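Local coordinates for MarR Like Protein, TVG0766549 (Thermoplasma volcanium, PDB 3LFK) that is of unknown function but, once reported as a mechanosensitive channel, has the winged helix-turn-helix fold of MarR-like transcriptional regulators and may bind DNA, at residues Glu109-Leu112 with Lys113-Gln117; Val99-Ala102 with Ile103-Asp107; Ser68-Lys71 with Asn72-Tyr76. One frame throughout, in Å; residues are numbered along the deposited sequence.

Contact 1: Glu109-Leu112 with Lys113-Gln117; sequences ELRL and KEMKQ
Leu110 and Glu114, Arg111 and Met115, and Leu112 and Lys116 meet as three successive i to i+4 pairs on the last turns of helix 94-116. In the first, Leu110 brings its CD1 methyl to Glu114 OE1 at 3.6 Å, so one carboxylate oxygen lies against a branched apolar end. In the second, the Met115 terminal methyl comes over one face of the Arg111 guanidinium, set off toward its rim, with CE 3.9 Å from NH2. With chi1 and chi2 of Met115 extended, the bend at chi3 (-70°) sets the methyl over the guanidinium. The third pair rests carbon on carbon: Lys116 CE lies 3.7 Å from Leu112 CD1, while the ammonium end passes near the other methyl, with NZ 3.8 Å from CD2. The Lys116 chain runs extended beyond CG, which carries its charge across the leucine branches.

Behind these side chains stand four backbone hydrogen bonds, from Lys113 N to Glu109 O through to Lys116 N to Leu112 O at 2.9 Å. Lys113 bends at its end (chi4 -70°) and donates from NZ to OE1 of Gln117, one turn on, at 3.2 Å. Every touching residue here is exposed, and charged groups lie against aliphatic carbon. Such chemistry implies a solvent-facing helix end whose cohesion comes mainly from its own backbone bonds, with the side chains adding modest van der Waals contact.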
loop_
_atom_site.group_PDB
_atom_site.type_symbol
_atom_site.label_atom_id
_atom_site.label_comp_id
_atom_site.label_asym_id
_atom_site.label_seq_id
_atom_site.Cartn_x
_atom_site.Cartn_y
_atom_site.Cartn_z
ATOM N N GLU A 109 9.114 -3.043 -13.619
ATOM C CA GLU A 109 9.113 -3.453 -15.033
ATOM C C GLU A 109 9.324 -2.222 -15.903
ATOM O O GLU A 109 10.029 -2.272 -16.922
ATOM C CB GLU A 109 7.787 -4.146 -15.400
ATOM C CG GLU A 109 7.611 -5.448 -14.658
ATOM C CD GLU A 109 6.299 -6.139 -14.938
ATOM O OE1 GLU A 109 5.269 -5.439 -15.030
ATOM O OE2 GLU A 109 6.293 -7.386 -15.046
ATOM N N LEU A 110 8.730 -1.102 -15.516
ATOM C CA LEU A 110 8.905 0.110 -16.284
ATOM C C LEU A 110 10.339 0.629 -16.165
ATOM O O LEU A 110 10.902 1.140 -17.128
ATOM C CB LEU A 110 7.918 1.191 -15.817
ATOM C CG LEU A 110 8.109 2.593 -16.402
ATOM C CD1 LEU A 110 8.085 2.539 -17.931
ATOM C CD2 LEU A 110 7.004 3.507 -15.882
ATOM N N ARG A 111 10.920 0.517 -14.977
ATOM C CA ARG A 111 12.294 0.972 -14.756
ATOM C C ARG A 111 13.262 0.139 -15.593
ATOM O O ARG A 111 14.223 0.680 -16.161
ATOM C CB ARG A 111 12.645 0.847 -13.270
ATOM C CG ARG A 111 14.102 1.132 -12.918
ATOM C CD ARG A 111 14.324 0.898 -11.426
ATOM N NE ARG A 111 15.736 0.772 -11.077
ATOM C CZ ARG A 111 16.628 1.752 -11.182
ATOM N NH1 ARG A 111 16.260 2.947 -11.629
ATOM N NH2 ARG A 111 17.893 1.534 -10.842
ATOM N N LEU A 112 13.015 -1.167 -15.660
ATOM C CA LEU A 112 13.883 -2.054 -16.439
ATOM C C LEU A 112 13.766 -1.737 -17.925
ATOM O O LEU A 112 14.767 -1.688 -18.648
ATOM C CB LEU A 112 13.524 -3.514 -16.186
ATOM C CG LEU A 112 14.237 -4.568 -17.043
ATOM C CD1 LEU A 112 15.731 -4.522 -16.752
ATOM C CD2 LEU A 112 13.667 -5.948 -16.736
ATOM N N LYS A 113 12.541 -1.520 -18.381
ATOM C CA LYS A 113 12.310 -1.188 -19.786
ATOM C C LYS A 113 13.062 0.074 -20.177
ATOM O O LYS A 113 13.708 0.121 -21.225
ATOM C CB LYS A 113 10.814 -0.992 -20.018
ATOM C CG LYS A 113 10.425 -0.622 -21.443
ATOM C CD LYS A 113 8.906 -0.590 -21.552
ATOM C CE LYS A 113 8.435 -0.395 -22.986
ATOM N NZ LYS A 113 8.726 0.974 -23.493
ATOM N N GLU A 114 12.990 1.092 -19.328
ATOM C CA GLU A 114 13.648 2.363 -19.576
ATOM C C GLU A 114 15.162 2.254 -19.507
ATOM O O GLU A 114 15.878 2.959 -20.224
ATOM C CB GLU A 114 13.146 3.403 -18.575
ATOM C CG GLU A 114 11.726 3.847 -18.861
ATOM C CD GLU A 114 11.218 4.871 -17.866
ATOM O OE1 GLU A 114 10.170 5.492 -18.148
ATOM O OE2 GLU A 114 11.856 5.047 -16.805
ATOM N N MET A 115 15.648 1.378 -18.634
ATOM C CA MET A 115 17.081 1.163 -18.492
ATOM C C MET A 115 17.607 0.518 -19.778
ATOM O O MET A 115 18.664 0.898 -20.284
ATOM C CB MET A 115 17.362 0.242 -17.305
ATOM C CG MET A 115 18.832 0.042 -17.035
ATOM S SD MET A 115 19.099 -1.076 -15.661
ATOM C CE MET A 115 18.547 -0.042 -14.315
ATOM N N LYS A 116 16.850 -0.432 -20.309
ATOM C CA LYS A 116 17.254 -1.142 -21.534
ATOM C C LYS A 116 17.322 -0.270 -22.779
ATOM O O LYS A 116 18.023 -0.605 -23.738
ATOM C CB LYS A 116 16.321 -2.331 -21.797
ATOM C CG LYS A 116 16.570 -3.516 -20.888
ATOM C CD LYS A 116 15.508 -4.585 -21.082
ATOM C CE LYS A 116 15.779 -5.805 -20.222
ATOM N NZ LYS A 116 14.685 -6.802 -20.327
ATOM N N GLN A 117 16.615 0.853 -22.754
ATOM C CA GLN A 117 16.583 1.764 -23.886
ATOM C C GLN A 117 17.831 2.638 -24.027
ATOM O O GLN A 117 18.107 3.160 -25.104
ATOM C CB GLN A 117 15.330 2.636 -23.784
ATOM C CG GLN A 117 14.041 1.822 -23.818
ATOM C CD GLN A 117 12.800 2.647 -23.539
ATOM O OE1 GLN A 117 11.675 2.180 -23.739
ATOM N NE2 GLN A 117 12.996 3.872 -23.065
#

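Contact 2: Val99-Ala102 with Ile103-Asp107; sequences VAQA and IRVRD
Val99 and Ile103 supply the apolar part of this helical turn. The two run alongside in the same direction, with Val99 CG1 3.9 Å from Ile103 CD1. Ile103 CG1 stands beside its own backbone N (chi1 -70°), which also places it 3.3 Å from Val99 O, so the isoleucine follows the helix surface back toward the valine.

Among polar side chains, Gln101 folds at chi2 (60°) and turns its amide toward Arg104. Gln101 OE1 lies against the bend of the arginine, 3.6 Å from Arg104 NH1 and as near to Arg104 CD, with the amide and guanidinium planes almost perpendicular. The salt bridge joins neighbours in the chain: Arg106 meets Asp107 side-on, NE and NH2 both donating to the single atom OD1, the shorter bond 2.9 Å from NH2. The two donors come from the same face of the carboxylate plane, and OD1 lies at the edge of the guanidinium. Arg106 NH1 has a further hydrogen bond to Asn31 OD1.

Backbone hydrogen bonds run from residue i+4 to i throughout, the shortest from Val105 N to Gln101 O at 2.8 Å. Within the fold, Val99 touches both Leu42 of helix 36-47 and the loop residues Tyr32 and Met34; Ala100 and Gln101 meet Lys46 of that helix and Arg104 meets its Leu43, while Ala102 meets Tyr32 and Ile103 meets Met34.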
loop_
_atom_site.group_PDB
_atom_site.type_symbol
_atom_site.label_atom_id
_atom_site.label_comp_id
_atom_site.label_asym_id
_atom_site.label_seq_id
_atom_site.Cartn_x
_atom_site.Cartn_y
_atom_site.Cartn_z
ATOM N N VAL A 99 -1.394 -5.638 -3.056
ATOM C CA VAL A 99 -1.489 -4.446 -3.872
ATOM C C VAL A 99 -0.146 -3.735 -3.939
ATOM O O VAL A 99 0.252 -3.263 -5.003
ATOM C CB VAL A 99 -2.598 -3.529 -3.297
ATOM C CG1 VAL A 99 -2.542 -2.165 -3.929
ATOM C CG2 VAL A 99 -3.966 -4.181 -3.565
ATOM N N ALA A 100 0.543 -3.661 -2.806
ATOM C CA ALA A 100 1.845 -2.987 -2.744
ATOM C C ALA A 100 2.826 -3.709 -3.658
ATOM O O ALA A 100 3.569 -3.065 -4.392
ATOM C CB ALA A 100 2.369 -2.985 -1.296
ATOM N N GLN A 101 2.814 -5.033 -3.622
ATOM C CA GLN A 101 3.732 -5.801 -4.471
ATOM C C GLN A 101 3.387 -5.644 -5.963
ATOM O O GLN A 101 4.285 -5.521 -6.806
ATOM C CB GLN A 101 3.705 -7.273 -4.076
ATOM C CG GLN A 101 4.925 -8.081 -4.598
ATOM C CD GLN A 101 6.267 -7.554 -4.090
ATOM O OE1 GLN A 101 6.330 -6.602 -3.309
ATOM N NE2 GLN A 101 7.354 -8.180 -4.536
ATOM N N ALA A 102 2.095 -5.630 -6.301
ATOM C CA ALA A 102 1.678 -5.471 -7.693
ATOM C C ALA A 102 2.163 -4.142 -8.246
ATOM O O ALA A 102 2.642 -4.057 -9.388
ATOM C CB ALA A 102 0.163 -5.569 -7.804
ATOM N N ILE A 103 2.047 -3.092 -7.435
ATOM C CA ILE A 103 2.482 -1.770 -7.842
ATOM C C ILE A 103 4.008 -1.739 -7.953
ATOM O O ILE A 103 4.545 -1.166 -8.911
ATOM C CB ILE A 103 1.992 -0.698 -6.820
ATOM C CG1 ILE A 103 0.464 -0.560 -6.942
ATOM C CG2 ILE A 103 2.679 0.666 -7.075
ATOM C CD1 ILE A 103 -0.185 0.322 -5.834
ATOM N N ARG A 104 4.696 -2.348 -6.986
ATOM C CA ARG A 104 6.168 -2.367 -7.013
ATOM C C ARG A 104 6.663 -3.063 -8.270
ATOM O O ARG A 104 7.583 -2.583 -8.926
ATOM C CB ARG A 104 6.725 -3.109 -5.802
ATOM C CG ARG A 104 6.696 -2.331 -4.510
ATOM C CD ARG A 104 7.390 -3.133 -3.414
ATOM N NE ARG A 104 8.827 -3.274 -3.666
ATOM C CZ ARG A 104 9.636 -4.094 -2.999
ATOM N NH1 ARG A 104 9.159 -4.867 -2.032
ATOM N NH2 ARG A 104 10.931 -4.130 -3.289
ATOM N N VAL A 105 6.065 -4.202 -8.586
ATOM C CA VAL A 105 6.474 -4.943 -9.787
ATOM C C VAL A 105 6.187 -4.154 -11.056
ATOM O O VAL A 105 7.042 -4.080 -11.957
ATOM C CB VAL A 105 5.793 -6.310 -9.836
ATOM C CG1 VAL A 105 6.016 -6.964 -11.193
ATOM C CG2 VAL A 105 6.352 -7.182 -8.712
ATOM N N ARG A 106 5.010 -3.540 -11.147
ATOM C CA ARG A 106 4.696 -2.740 -12.338
ATOM C C ARG A 106 5.737 -1.625 -12.479
ATOM O O ARG A 106 6.263 -1.365 -13.576
ATOM C CB ARG A 106 3.300 -2.116 -12.215
ATOM C CG ARG A 106 2.912 -1.180 -13.361
ATOM C CD ARG A 106 1.819 -0.242 -12.893
ATOM N NE ARG A 106 2.338 0.695 -11.902
ATOM C CZ ARG A 106 1.581 1.384 -11.051
ATOM N NH1 ARG A 106 0.267 1.241 -11.057
ATOM N NH2 ARG A 106 2.143 2.228 -10.205
ATOM N N ASP A 107 6.031 -0.954 -11.370
ATOM C CA ASP A 107 6.998 0.138 -11.398
ATOM C C ASP A 107 8.388 -0.333 -11.825
ATOM O O ASP A 107 9.063 0.342 -12.606
ATOM C CB ASP A 107 7.088 0.808 -10.019
ATOM C CG ASP A 107 5.847 1.616 -9.679
ATOM O OD1 ASP A 107 4.978 1.810 -10.557
ATOM O OD2 ASP A 107 5.761 2.072 -8.514
#

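Contact 3: Ser68-Lys71 with Asn72-Tyr76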
loop_
_atom_site.group_PDB
_atom_site.type_symbol
_atom_site.label_atom_id
_atom_site.label_comp_id
_atom_site.label_asym_id
_atom_site.label_seq_id
_atom_site.Cartn_x
_atom_site.Cartn_y
_atom_site.Cartn_z
ATOM N N SER A 68 -3.926 10.894 8.319
ATOM C CA SER A 68 -5.090 10.916 7.439
ATOM C C SER A 68 -4.873 9.952 6.277
ATOM O O SER A 68 -5.795 9.232 5.866
ATOM C CB SER A 68 -5.316 12.323 6.872
ATOM O OG SER A 68 -6.400 12.334 5.956
ATOM N N VAL A 69 -3.660 9.954 5.734
ATOM C CA VAL A 69 -3.354 9.057 4.617
ATOM C C VAL A 69 -3.477 7.595 5.092
ATOM O O VAL A 69 -4.078 6.744 4.408
ATOM C CB VAL A 69 -1.924 9.300 4.074
ATOM C CG1 VAL A 69 -1.683 8.425 2.843
ATOM C CG2 VAL A 69 -1.752 10.762 3.664
ATOM N N LEU A 70 -2.923 7.313 6.262
ATOM C CA LEU A 70 -2.980 5.960 6.829
ATOM C C LEU A 70 -4.434 5.530 7.065
ATOM O O LEU A 70 -4.775 4.383 6.777
ATOM C CB LEU A 70 -2.207 5.909 8.154
ATOM C CG LEU A 70 -2.221 4.554 8.882
ATOM C CD1 LEU A 70 -1.680 3.428 7.990
ATOM C CD2 LEU A 70 -1.376 4.673 10.165
ATOM N N LYS A 71 -5.274 6.425 7.594
ATOM C CA LYS A 71 -6.668 6.063 7.835
ATOM C C LYS A 71 -7.347 5.656 6.542
ATOM O O LYS A 71 -8.179 4.773 6.548
ATOM C CB LYS A 71 -7.444 7.192 8.501
ATOM C CG LYS A 71 -7.105 7.309 9.979
ATOM C CD LYS A 71 -7.902 8.445 10.629
ATOM C CE LYS A 71 -7.057 9.215 11.614
ATOM N NZ LYS A 71 -7.811 10.362 12.193
ATOM N N ASN A 72 -7.005 6.308 5.434
ATOM C CA ASN A 72 -7.587 5.875 4.158
ATOM C C ASN A 72 -7.126 4.446 3.819
ATOM O O ASN A 72 -7.927 3.616 3.392
ATOM C CB ASN A 72 -7.206 6.848 3.029
ATOM C CG ASN A 72 -8.082 8.071 3.030
ATOM O OD1 ASN A 72 -9.306 7.952 3.043
ATOM N ND2 ASN A 72 -7.478 9.247 3.015
ATOM N N LEU A 73 -5.839 4.146 4.001
ATOM C CA LEU A 73 -5.353 2.796 3.714
ATOM C C LEU A 73 -6.040 1.781 4.598
ATOM O O LEU A 73 -6.274 0.653 4.161
ATOM C CB LEU A 73 -3.836 2.694 3.895
ATOM C CG LEU A 73 -3.033 3.576 2.942
ATOM C CD1 LEU A 73 -1.566 3.327 3.230
ATOM C CD2 LEU A 73 -3.333 3.266 1.488
ATOM N N MET A 74 -6.350 2.171 5.838
ATOM C CA MET A 74 -7.063 1.256 6.735
ATOM C C MET A 74 -8.505 1.054 6.267
ATOM O O MET A 74 -8.993 -0.092 6.260
ATOM C CB MET A 74 -7.007 1.794 8.161
ATOM C CG MET A 74 -5.588 1.801 8.663
ATOM S SD MET A 74 -5.487 2.614 10.338
ATOM C CE MET A 74 -6.216 3.969 10.147
ATOM N N ASP A 75 -9.168 2.140 5.892
ATOM C CA ASP A 75 -10.543 2.064 5.410
ATOM C C ASP A 75 -10.593 1.203 4.128
ATOM O O ASP A 75 -11.540 0.473 3.912
ATOM C CB ASP A 75 -11.082 3.445 5.072
ATOM C CG ASP A 75 -11.305 4.318 6.292
ATOM O OD1 ASP A 75 -11.205 3.829 7.441
ATOM O OD2 ASP A 75 -11.569 5.518 6.076
ATOM N N TYR A 76 -9.553 1.275 3.290
ATOM C CA TYR A 76 -9.547 0.474 2.054
ATOM C C TYR A 76 -9.359 -1.013 2.312
ATOM O O TYR A 76 -9.609 -1.837 1.435
ATOM C CB TYR A 76 -8.384 0.883 1.120
ATOM C CG TYR A 76 -8.391 2.299 0.635
ATOM C CD1 TYR A 76 -9.551 3.024 0.495
ATOM C CD2 TYR A 76 -7.182 2.910 0.275
ATOM C CE1 TYR A 76 -9.541 4.322 0.013
ATOM C CE2 TYR A 76 -7.147 4.197 -0.214
ATOM C CZ TYR A 76 -8.317 4.912 -0.347
ATOM O OH TYR A 76 -8.291 6.193 -0.838
#
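Asp75 turns its carboxylate back over the helix backbone, where its carbon CG comes 3.2 Å from Lys71 O, the same carbonyl oxygen that accepts the Asp75 N-H at 2.9 Å. CG stands beside the backbone N (chi1 -69°), and this choice folds the acid over its own turn. The carboxylate carbon, not an oxygen, comes nearest Lys71 O; the carboxylate oxygens would probably repel it to some degree. Asp75 OD2 accepts a hydrogen bond from the backbone N of Ala8, which ties the N-terminal arm to the helix.

About a turn earlier Asn72 also leans back, but with its amide nitrogen: ND2 lies 3.3 Å from Ser68 O at an angle too poor for a bond, while Asn72 N makes the regular bond to that oxygen. On another side of the helix, Leu70 CG lies 4.1 Å from Met74 SD in an apolar contact. Helix 66-76 follows helix 54-60 and precedes the two-stranded wing 79-84 and 87-92, the order of a winged helix-turn-helix, consistent with its being the counterpart of the recognition helix in MarR-like regulators. Its inner face, with Val69 and Leu73, packs on Leu41 of helix 36-47.

At the last turn the Tyr76 ring has Asn72 O over one face, 3.1 Å above the plane and toward the rim. The phenol OH hydrogen-bonds to Glu38 OE1, and Lys11 makes a cation-pi contact with the ring.

In the fold
Contacts 1 and 2 are two sections of the same helix, 94-116, with centres about 15 Å apart; their segments nearly follow on in sequence and touch nowhere else. Along it the surroundings thin out, from the partly buried contact 2, its centre about 9 Å from the centre of the chain, to the exposed contact 1, its centre about 23 Å away from the same point. Contact 3, on helix 66-76, lies across the chain's centre from both. Its centre is about 18 Å from that of contact 2, with nearest atoms about 8 Å apart, and about 31 Å from that of contact 1. Helix 36-47 bridges contacts 2 and 3, receiving side chains from each, and so joins the likely recognition helix to the long C-terminal one.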